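D-aminoacyl-tRNA deacylase 1 (Homo sapiens, PDB 2OKV) removes D-amino acids from mischarged tRNAs and glycine from mischarged tRNA(Ala), and is possibly an ATPase involved in DNA replication. Local coordinates at residues Gly26-Leu31 / Glu73-Ser78; Val13-Glu18 / Phe127-Gln132; Lys48-Arg53 / Lys65-Lys70. One frame throughout, in Å; residues are numbered along the deposited sequence.

Interaction 1: Gly26-Leu31 / Glu73-Ser78; sequences GICVLL and EILCVS
Ile27 and Leu75 are joined through the backbone: Leu75 N donates to Ile27 O at 2.8 Å, nearly in line with the carbonyl. The strands 26-31 and 73-78 run parallel in direct register, with Gly26 beside Glu73 and Leu31 beside Ser78. Five backbone hydrogen bonds join them. Val29 is held through both its backbone N and its backbone O. Its N-H reaches Leu75 O at 2.8 Å, and its carbonyl O accepts from Val77 N at 2.9 Å. At one end Ile27 N meets Glu73 O at a more bent 146°, with the donor tilted from the carbonyl plane. At the other end Leu31 N closes the series on Val77 O. Several of these carbonyls also take a CA-H contact, such as Cys28 CA to Leu75 O at 3.3 Å. Gly26 CA makes another, 3.2 Å from Glu73 O.

Side chains on each face lie side by side. On one face Ile74 touches two side chains of strand 26-31. Its CG1 meets Ile27 CG2 at 3.8 Å, and its CG2 meets Val29 CG2 at 4.0 Å. On the other face Leu30 CD2 rests on Val77 CB at 4.0 Å. The carboxylate of Glu73 turns away from strand 26-31; it pairs with Lys123 and accepts from Gly24 N.

The alternate backbone groups of strand 26-31 bond to strand 2-8, at Val8, Gln6 and Val4. Cys28 belongs to the magnesium site with Val4. Helix 99-116 packs on the face of Leu31 and Cys76. On the face of Leu75, strand 18-23 packs against Leu75 and Glu73, while Pro140 of the second subunit touches Val77 and its Thr142 touches Leu30.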
loop_
_atom_site.group_PDB
_atom_site.type_symbol
_atom_site.label_atom_id
_atom_site.label_comp_id
_atom_site.label_asym_id
_atom_site.label_seq_id
_atom_site.Cartn_x
_atom_site.Cartn_y
_atom_site.Cartn_z
ATOM N N GLY B 26 14.591 0.859 4.286
ATOM C CA GLY B 26 14.152 -0.519 4.255
ATOM C C GLY B 26 12.761 -0.655 3.660
ATOM O O GLY B 26 12.430 -0.033 2.648
ATOM N N ILE B 27 11.929 -1.445 4.319
ATOM C CA ILE B 27 10.648 -1.841 3.753
ATOM C C ILE B 27 9.543 -1.860 4.831
ATOM O O ILE B 27 9.779 -2.311 5.945
ATOM C CB ILE B 27 10.908 -3.176 2.985
ATOM C CG1 ILE B 27 10.375 -3.160 1.567
ATOM C CG2 ILE B 27 10.751 -4.487 3.789
ATOM C CD1 ILE B 27 11.118 -4.095 0.721
ATOM N N CYS B 28 8.369 -1.314 4.502
ATOM C CA CYS B 28 7.187 -1.398 5.364
ATOM C C CYS B 28 6.235 -2.402 4.745
ATOM O O CYS B 28 5.844 -2.270 3.588
ATOM C CB CYS B 28 6.486 -0.026 5.516
ATOM S SG CYS B 28 4.995 -0.058 6.575
ATOM N N VAL B 29 5.870 -3.407 5.522
ATOM C CA VAL B 29 5.010 -4.479 5.056
ATOM C C VAL B 29 3.684 -4.386 5.799
ATOM O O VAL B 29 3.645 -4.416 7.041
ATOM C CB VAL B 29 5.655 -5.869 5.313
ATOM C CG1 VAL B 29 4.740 -7.001 4.813
ATOM C CG2 VAL B 29 7.045 -5.942 4.663
ATOM N N LEU B 30 2.604 -4.247 5.036
ATOM C CA LEU B 30 1.271 -4.360 5.586
ATOM C C LEU B 30 0.787 -5.763 5.298
ATOM O O LEU B 30 0.675 -6.153 4.131
ATOM C CB LEU B 30 0.349 -3.307 4.973
ATOM C CG LEU B 30 0.762 -1.866 5.310
ATOM C CD1 LEU B 30 0.102 -0.879 4.372
ATOM C CD2 LEU B 30 0.419 -1.508 6.786
ATOM N N LEU B 31 0.500 -6.515 6.360
ATOM C CA LEU B 31 0.284 -7.965 6.258
ATOM C C LEU B 31 -1.169 -8.397 6.499
ATOM O O LEU B 31 -1.700 -8.242 7.615
ATOM C CB LEU B 31 1.193 -8.676 7.249
ATOM C CG LEU B 31 1.861 -10.027 6.970
ATOM C CD1 LEU B 31 1.560 -10.949 8.142
ATOM C CD2 LEU B 31 1.508 -10.702 5.637
ATOM N N GLU B 73 16.165 -2.367 7.076
ATOM C CA GLU B 73 15.197 -2.736 8.121
ATOM C C GLU B 73 13.840 -3.099 7.531
ATOM O O GLU B 73 13.566 -2.831 6.354
ATOM C CB GLU B 73 15.037 -1.609 9.144
ATOM C CG GLU B 73 16.228 -1.431 10.090
ATOM C CD GLU B 73 16.213 -0.070 10.787
ATOM O OE1 GLU B 73 16.011 -0.018 12.020
ATOM O OE2 GLU B 73 16.395 0.950 10.085
ATOM N N ILE B 74 12.997 -3.718 8.355
ATOM C CA ILE B 74 11.646 -4.084 7.954
ATOM C C ILE B 74 10.701 -3.649 9.074
ATOM O O ILE B 74 10.909 -3.994 10.225
ATOM C CB ILE B 74 11.482 -5.616 7.751
ATOM C CG1 ILE B 74 12.466 -6.143 6.696
ATOM C CG2 ILE B 74 10.015 -5.962 7.408
ATOM C CD1 ILE B 74 12.515 -7.655 6.587
ATOM N N LEU B 75 9.696 -2.855 8.728
ATOM C CA LEU B 75 8.605 -2.547 9.644
ATOM C C LEU B 75 7.365 -3.329 9.204
ATOM O O LEU B 75 6.827 -3.075 8.130
ATOM C CB LEU B 75 8.310 -1.039 9.637
ATOM C CG LEU B 75 7.084 -0.547 10.429
ATOM C CD1 LEU B 75 7.274 -0.823 11.908
ATOM C CD2 LEU B 75 6.813 0.952 10.171
ATOM N N CYS B 76 6.923 -4.285 10.017
ATOM C CA CYS B 76 5.700 -5.054 9.702
ATOM C C CYS B 76 4.535 -4.569 10.533
ATOM O O CYS B 76 4.651 -4.356 11.753
ATOM C CB CYS B 76 5.846 -6.567 9.951
ATOM S SG CYS B 76 7.267 -7.294 9.248
ATOM N N VAL B 77 3.391 -4.422 9.882
ATOM C CA VAL B 77 2.168 -4.069 10.596
ATOM C C VAL B 77 1.057 -4.983 10.106
ATOM O O VAL B 77 0.924 -5.207 8.906
ATOM C CB VAL B 77 1.793 -2.586 10.387
ATOM C CG1 VAL B 77 0.509 -2.239 11.152
ATOM C CG2 VAL B 77 2.925 -1.687 10.848
ATOM N N SER B 78 0.278 -5.518 11.042
ATOM C CA SER B 78 -0.857 -6.380 10.720
ATOM C C SER B 78 -1.981 -5.541 10.127
ATOM O O SER B 78 -2.315 -4.484 10.660
ATOM C CB SER B 78 -1.344 -7.073 11.992
ATOM O OG SER B 78 -1.214 -6.136 13.065
#

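Interaction 2: Val13-Glu18 / Phe127-Gln132; sequences VTVGGE and FGAYMQ
Val13 has CG1 anti to its backbone nitrogen (chi1 169°), and this methyl meets the sulfur of Met131. Met131 keeps CG beside its own nitrogen (chi1 -65°), where the chain can lie across two valines. Val13 CG1 lies 3.7 Å from Met131 SD. Val15 CG2 touches Met131 CG at 3.8 Å. The same Val15 methyl, CG2, also reaches Ala129 CB at 3.9 Å. Both valines meet the methionine chain at a slant.

The backbones pair beside this cluster. Thr14 and Gln132 form an antiparallel hydrogen-bonded pair. Thr14 N donates to Gln132 O at 2.9 Å, in the carbonyl plane and almost straight at 173°. Gln132 N returns a bond to Thr14 O, with its donor tilted somewhat from that carbonyl plane. These bonds join strands 10-15 and 131-137 of a three-stranded antiparallel sheet. Strand 10-15 leads into strand 18-23 through a type I' turn, Val15 to Glu18, which makes a two-residue beta hairpin.

Past the pair the chains separate, and one water bridges them. It accepts from Gly16 N at 2.9 Å and donates to Tyr130 O. The side-chain amide of Gln132 turns away and bonds to Gln136 and Asp138 of the second subunit. Tyr130 OH is hydrogen-bonded to that same Asp138. Met131 packs on Pro140 of the second subunit, which probably belongs to its Gly-cisPro motif, and the sheet continues into that chain.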
loop_
_atom_site.group_PDB
_atom_site.type_symbol
_atom_site.label_atom_id
_atom_site.label_comp_id
_atom_site.label_asym_id
_atom_site.label_seq_id
_atom_site.Cartn_x
_atom_site.Cartn_y
_atom_site.Cartn_z
ATOM N N VAL B 13 5.661 3.893 13.603
ATOM C CA VAL B 13 4.319 3.654 14.107
ATOM C C VAL B 13 4.171 4.455 15.373
ATOM O O VAL B 13 5.046 4.405 16.263
ATOM C CB VAL B 13 4.089 2.150 14.392
ATOM C CG1 VAL B 13 2.788 1.909 15.167
ATOM C CG2 VAL B 13 4.120 1.345 13.086
ATOM N N THR B 14 3.067 5.201 15.433
ATOM C CA THR B 14 2.633 5.917 16.636
ATOM C C THR B 14 1.273 5.367 17.100
ATOM O O THR B 14 0.446 4.975 16.277
ATOM C CB THR B 14 2.497 7.434 16.326
ATOM O OG1 THR B 14 3.804 8.003 16.159
ATOM C CG2 THR B 14 1.858 8.134 17.433
ATOM N N VAL B 15 1.058 5.341 18.412
ATOM C CA VAL B 15 -0.247 5.051 19.005
ATOM C C VAL B 15 -0.557 6.201 19.972
ATOM O O VAL B 15 0.097 6.334 20.996
ATOM C CB VAL B 15 -0.252 3.690 19.749
ATOM C CG1 VAL B 15 -1.537 3.502 20.619
ATOM C CG2 VAL B 15 -0.075 2.547 18.771
ATOM N N GLY B 16 -1.515 7.048 19.602
ATOM C CA GLY B 16 -1.908 8.205 20.401
ATOM C C GLY B 16 -0.829 9.265 20.519
ATOM O O GLY B 16 -0.805 10.031 21.472
ATOM N N GLY B 17 0.066 9.325 19.544
ATOM C CA GLY B 17 1.180 10.274 19.603
ATOM C C GLY B 17 2.441 9.686 20.226
ATOM O O GLY B 17 3.512 10.292 20.134
ATOM N N GLU B 18 2.315 8.511 20.849
ATOM C CA GLU B 18 3.466 7.765 21.373
ATOM C C GLU B 18 4.165 6.929 20.305
ATOM O O GLU B 18 3.549 6.033 19.696
ATOM C CB GLU B 18 3.023 6.857 22.501
ATOM C CG GLU B 18 4.000 5.726 22.849
ATOM C CD GLU B 18 3.598 5.021 24.114
ATOM O OE1 GLU B 18 3.807 3.778 24.246
ATOM O OE2 GLU B 18 3.048 5.729 24.971
ATOM N N PHE B 127 -0.211 -4.821 17.517
ATOM C CA PHE B 127 -1.313 -5.601 16.917
ATOM C C PHE B 127 -2.767 -5.113 17.128
ATOM O O PHE B 127 -3.521 -5.003 16.177
ATOM C CB PHE B 127 -1.216 -7.092 17.278
ATOM C CG PHE B 127 -2.231 -7.942 16.563
ATOM C CD1 PHE B 127 -1.942 -8.486 15.313
ATOM C CD2 PHE B 127 -3.486 -8.171 17.123
ATOM C CE1 PHE B 127 -2.877 -9.243 14.629
ATOM C CE2 PHE B 127 -4.440 -8.940 16.447
ATOM C CZ PHE B 127 -4.132 -9.479 15.198
ATOM N N GLY B 128 -3.188 -4.833 18.334
ATOM C CA GLY B 128 -4.622 -4.489 18.473
ATOM C C GLY B 128 -5.006 -3.025 18.274
ATOM O O GLY B 128 -6.198 -2.669 18.291
ATOM N N ALA B 129 -3.998 -2.179 18.082
ATOM C CA ALA B 129 -4.121 -0.765 18.426
ATOM C C ALA B 129 -4.495 0.100 17.245
ATOM O O ALA B 129 -4.296 -0.272 16.099
ATOM C CB ALA B 129 -2.815 -0.265 19.053
ATOM N N TYR B 130 -5.038 1.267 17.542
ATOM C CA TYR B 130 -5.293 2.261 16.521
ATOM C C TYR B 130 -3.995 3.035 16.307
ATOM O O TYR B 130 -3.580 3.837 17.152
ATOM C CB TYR B 130 -6.454 3.154 16.946
ATOM C CG TYR B 130 -6.812 4.278 16.006
ATOM C CD1 TYR B 130 -6.572 4.191 14.634
ATOM C CD2 TYR B 130 -7.439 5.424 16.489
ATOM C CE1 TYR B 130 -6.914 5.221 13.777
ATOM C CE2 TYR B 130 -7.782 6.473 15.631
ATOM C CZ TYR B 130 -7.524 6.351 14.279
ATOM O OH TYR B 130 -7.862 7.377 13.436
ATOM N N MET B 131 -3.357 2.770 15.171
ATOM C CA MET B 131 -2.025 3.269 14.902
ATOM C C MET B 131 -2.057 4.314 13.819
ATOM O O MET B 131 -2.944 4.307 12.960
ATOM C CB MET B 131 -1.126 2.137 14.381
ATOM C CG MET B 131 -0.851 1.016 15.353
ATOM S SD MET B 131 -0.053 -0.365 14.560
ATOM C CE MET B 131 -1.454 -1.442 14.220
ATOM N N GLN B 132 -1.056 5.187 13.842
ATOM C CA GLN B 132 -0.666 5.954 12.677
ATOM C C GLN B 132 0.625 5.351 12.197
ATOM O O GLN B 132 1.589 5.284 12.944
ATOM C CB GLN B 132 -0.448 7.425 13.032
ATOM C CG GLN B 132 -1.677 8.087 13.657
ATOM C CD GLN B 132 -2.830 8.190 12.681
ATOM O OE1 GLN B 132 -2.671 8.720 11.586
ATOM N NE2 GLN B 132 -3.979 7.671 13.058
HETATM O O HOH W 1 -2.679 6.632 16.974
#

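Interaction 3: Lys48-Arg53 / Lys65-Lys70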
loop_
_atom_site.group_PDB
_atom_site.type_symbol
_atom_site.label_atom_id
_atom_site.label_comp_id
_atom_site.label_asym_id
_atom_site.label_seq_id
_atom_site.Cartn_x
_atom_site.Cartn_y
_atom_site.Cartn_z
ATOM N N LYS B 48 9.475 -14.622 0.540
ATOM C CA LYS B 48 9.245 -13.636 -0.523
ATOM C C LYS B 48 9.614 -12.226 -0.096
ATOM O O LYS B 48 10.242 -11.499 -0.870
ATOM C CB LYS B 48 7.793 -13.659 -1.022
ATOM C CG LYS B 48 7.422 -14.905 -1.833
ATOM C CD LYS B 48 5.929 -15.175 -1.714
ATOM C CE LYS B 48 5.138 -14.552 -2.832
ATOM N NZ LYS B 48 4.991 -15.537 -3.947
ATOM N N ILE B 49 9.226 -11.845 1.125
ATOM C CA ILE B 49 9.501 -10.496 1.636
ATOM C C ILE B 49 11.011 -10.296 1.721
ATOM O O ILE B 49 11.550 -9.277 1.269
ATOM C CB ILE B 49 8.850 -10.255 3.030
ATOM C CG1 ILE B 49 7.335 -10.088 2.904
ATOM C CG2 ILE B 49 9.462 -9.039 3.751
ATOM C CD1 ILE B 49 6.597 -10.325 4.221
ATOM N N LEU B 50 11.694 -11.290 2.286
ATOM C CA LEU B 50 13.123 -11.186 2.550
ATOM C C LEU B 50 13.952 -11.172 1.276
ATOM O O LEU B 50 15.035 -10.587 1.237
ATOM C CB LEU B 50 13.583 -12.326 3.474
ATOM C CG LEU B 50 13.128 -12.199 4.935
ATOM C CD1 LEU B 50 13.579 -13.412 5.725
ATOM C CD2 LEU B 50 13.683 -10.951 5.581
ATOM N N ASN B 51 13.428 -11.806 0.234
ATOM C CA ASN B 51 14.145 -11.932 -1.037
ATOM C C ASN B 51 13.701 -10.960 -2.152
ATOM O O ASN B 51 14.298 -10.920 -3.239
ATOM C CB ASN B 51 14.129 -13.401 -1.454
ATOM C CG ASN B 51 14.910 -14.292 -0.458
ATOM O OD1 ASN B 51 16.153 -14.348 -0.502
ATOM N ND2 ASN B 51 14.186 -14.977 0.463
ATOM N N LEU B 52 12.683 -10.147 -1.859
ATOM C CA LEU B 52 12.135 -9.186 -2.814
ATOM C C LEU B 52 13.158 -8.097 -3.182
ATOM O O LEU B 52 13.563 -7.292 -2.330
ATOM C CB LEU B 52 10.893 -8.525 -2.216
ATOM C CG LEU B 52 9.735 -7.942 -3.049
ATOM C CD1 LEU B 52 9.262 -6.630 -2.448
ATOM C CD2 LEU B 52 9.985 -7.832 -4.522
ATOM N N ARG B 53 13.523 -8.060 -4.456
ATOM C CA ARG B 53 14.560 -7.156 -4.971
ATOM C C ARG B 53 13.992 -5.780 -5.330
ATOM O O ARG B 53 13.631 -5.513 -6.483
ATOM C CB ARG B 53 15.226 -7.751 -6.213
ATOM C CG ARG B 53 16.117 -8.978 -6.000
ATOM C CD ARG B 53 16.452 -9.618 -7.390
ATOM N NE ARG B 53 17.856 -9.981 -7.519
ATOM C CZ ARG B 53 18.650 -9.628 -8.537
ATOM N NH1 ARG B 53 18.194 -8.891 -9.554
ATOM N NH2 ARG B 53 19.919 -10.008 -8.537
ATOM N N LYS B 65 18.835 -5.754 -5.426
ATOM C CA LYS B 65 19.156 -6.133 -4.056
ATOM C C LYS B 65 17.896 -6.215 -3.201
ATOM O O LYS B 65 16.996 -5.368 -3.311
ATOM C CB LYS B 65 20.148 -5.141 -3.442
ATOM C CG LYS B 65 21.474 -4.985 -4.196
ATOM C CD LYS B 65 22.553 -5.911 -3.693
ATOM C CE LYS B 65 23.838 -5.725 -4.500
ATOM N NZ LYS B 65 24.990 -6.416 -3.854
ATOM N N SER B 66 17.831 -7.229 -2.344
ATOM C CA SER B 66 16.739 -7.320 -1.356
ATOM C C SER B 66 17.068 -6.541 -0.081
ATOM O O SER B 66 18.195 -6.090 0.103
ATOM C CB SER B 66 16.504 -8.772 -0.997
ATOM O OG SER B 66 17.639 -9.299 -0.325
ATOM N N VAL B 67 16.091 -6.427 0.817
ATOM C CA VAL B 67 16.298 -5.814 2.124
ATOM C C VAL B 67 17.481 -6.485 2.863
ATOM O O VAL B 67 18.253 -5.813 3.541
ATOM C CB VAL B 67 14.966 -5.824 2.962
ATOM C CG1 VAL B 67 14.623 -7.236 3.453
ATOM C CG2 VAL B 67 15.017 -4.831 4.127
ATOM N N MET B 68 17.623 -7.801 2.714
ATOM C CA MET B 68 18.680 -8.550 3.398
ATOM C C MET B 68 20.048 -8.304 2.765
ATOM O O MET B 68 21.055 -8.238 3.473
ATOM C CB MET B 68 18.399 -10.053 3.387
ATOM C CG MET B 68 17.269 -10.492 4.270
ATOM S SD MET B 68 17.322 -12.257 4.638
ATOM C CE MET B 68 19.068 -12.612 4.837
ATOM N N ASP B 69 20.080 -8.192 1.436
ATOM C CA ASP B 69 21.302 -7.823 0.715
ATOM C C ASP B 69 21.838 -6.484 1.211
ATOM O O ASP B 69 23.056 -6.301 1.332
ATOM C CB ASP B 69 21.041 -7.719 -0.793
ATOM C CG ASP B 69 20.751 -9.060 -1.436
ATOM O OD1 ASP B 69 21.256 -10.089 -0.932
ATOM O OD2 ASP B 69 20.013 -9.083 -2.443
ATOM N N LYS B 70 20.917 -5.552 1.480
ATOM C CA LYS B 70 21.266 -4.194 1.890
ATOM C C LYS B 70 21.489 -4.071 3.394
ATOM O O LYS B 70 21.981 -3.037 3.870
ATOM C CB LYS B 70 20.170 -3.204 1.465
ATOM C CG LYS B 70 19.907 -3.113 -0.027
ATOM C CD LYS B 70 21.136 -2.614 -0.791
ATOM C CE LYS B 70 21.258 -1.095 -0.746
ATOM N NZ LYS B 70 22.378 -0.651 -1.657
HETATM O O HOH W 2 13.345 -7.255 0.392
HETATM O O HOH W 3 18.129 -11.954 -0.093
#
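Ser66 OG is held by two partners where segment 65-70 faces the end of helix 39-51. It accepts from Asp69 N at 3.2 Å. Ser66 OG also binds a water, whose oxygen is 2.7 Å away. That water donates to Asn51 OD1 across the contact. The serine hydroxyl sits between its backbone nitrogen and carbonyl carbon (chi1 66°), turned back over the start of the short helix. Asp69 answers the cap: its OD2 accepts from Ser66 N at 2.9 Å, on the anti side and well out of the carboxylate plane.

A second water bridges the segments. It donates to Ile49 O and, at 2.7 Å, to Leu52 O, and it accepts from Val67 N. It thus ties two carbonyls at the helix end to the first amide of the short, weakly bonded helix 67-70. Leu52 O also takes a CA-H contact from Ser66.

The apolar part is carried by Leu50 and Met68, whose chains lie slantwise to each other. Leu50 CD2 meets Met68 CG at 3.8 Å. The sulfur, Met68 SD, placed by an extended chi2 (-161°), touches Leu50 CB at 3.9 Å. Tyr117 touches both residues, while Leu113 and Ile74 pack on Leu50. The amide nitrogen of Asn51 turns back to Arg47 O.

Ser66 and Asp69 make a capping box, with Ser66 as N-cap of helix 67-70. It faces the point where helix 39-51 ends and the chain turns into the short strand 53-55.

In the fold
Interaction 1 lies at the centre of the chain and touches both others, whose centres are about 27 Å apart on opposite sides of it. Val77 carries the link to interaction 2: its CG1 is 3.7 Å from Met131 CE, and Val13 CG2 touches both Leu75 and Val77. On the other face Ile74 CD1 meets Leu50 CD2 of interaction 3 at 3.6 Å. The magnesium lies about 4 Å from the Leu30 side chain, against about 10 Å from Val13. Interactions 1 and 2 both meet Pro140 of the second subunit, probably part of the Gly-cisPro motif that enters the partner's active site and excludes L-amino acids. Interaction 3 touches that subunit elsewhere, at Asn89.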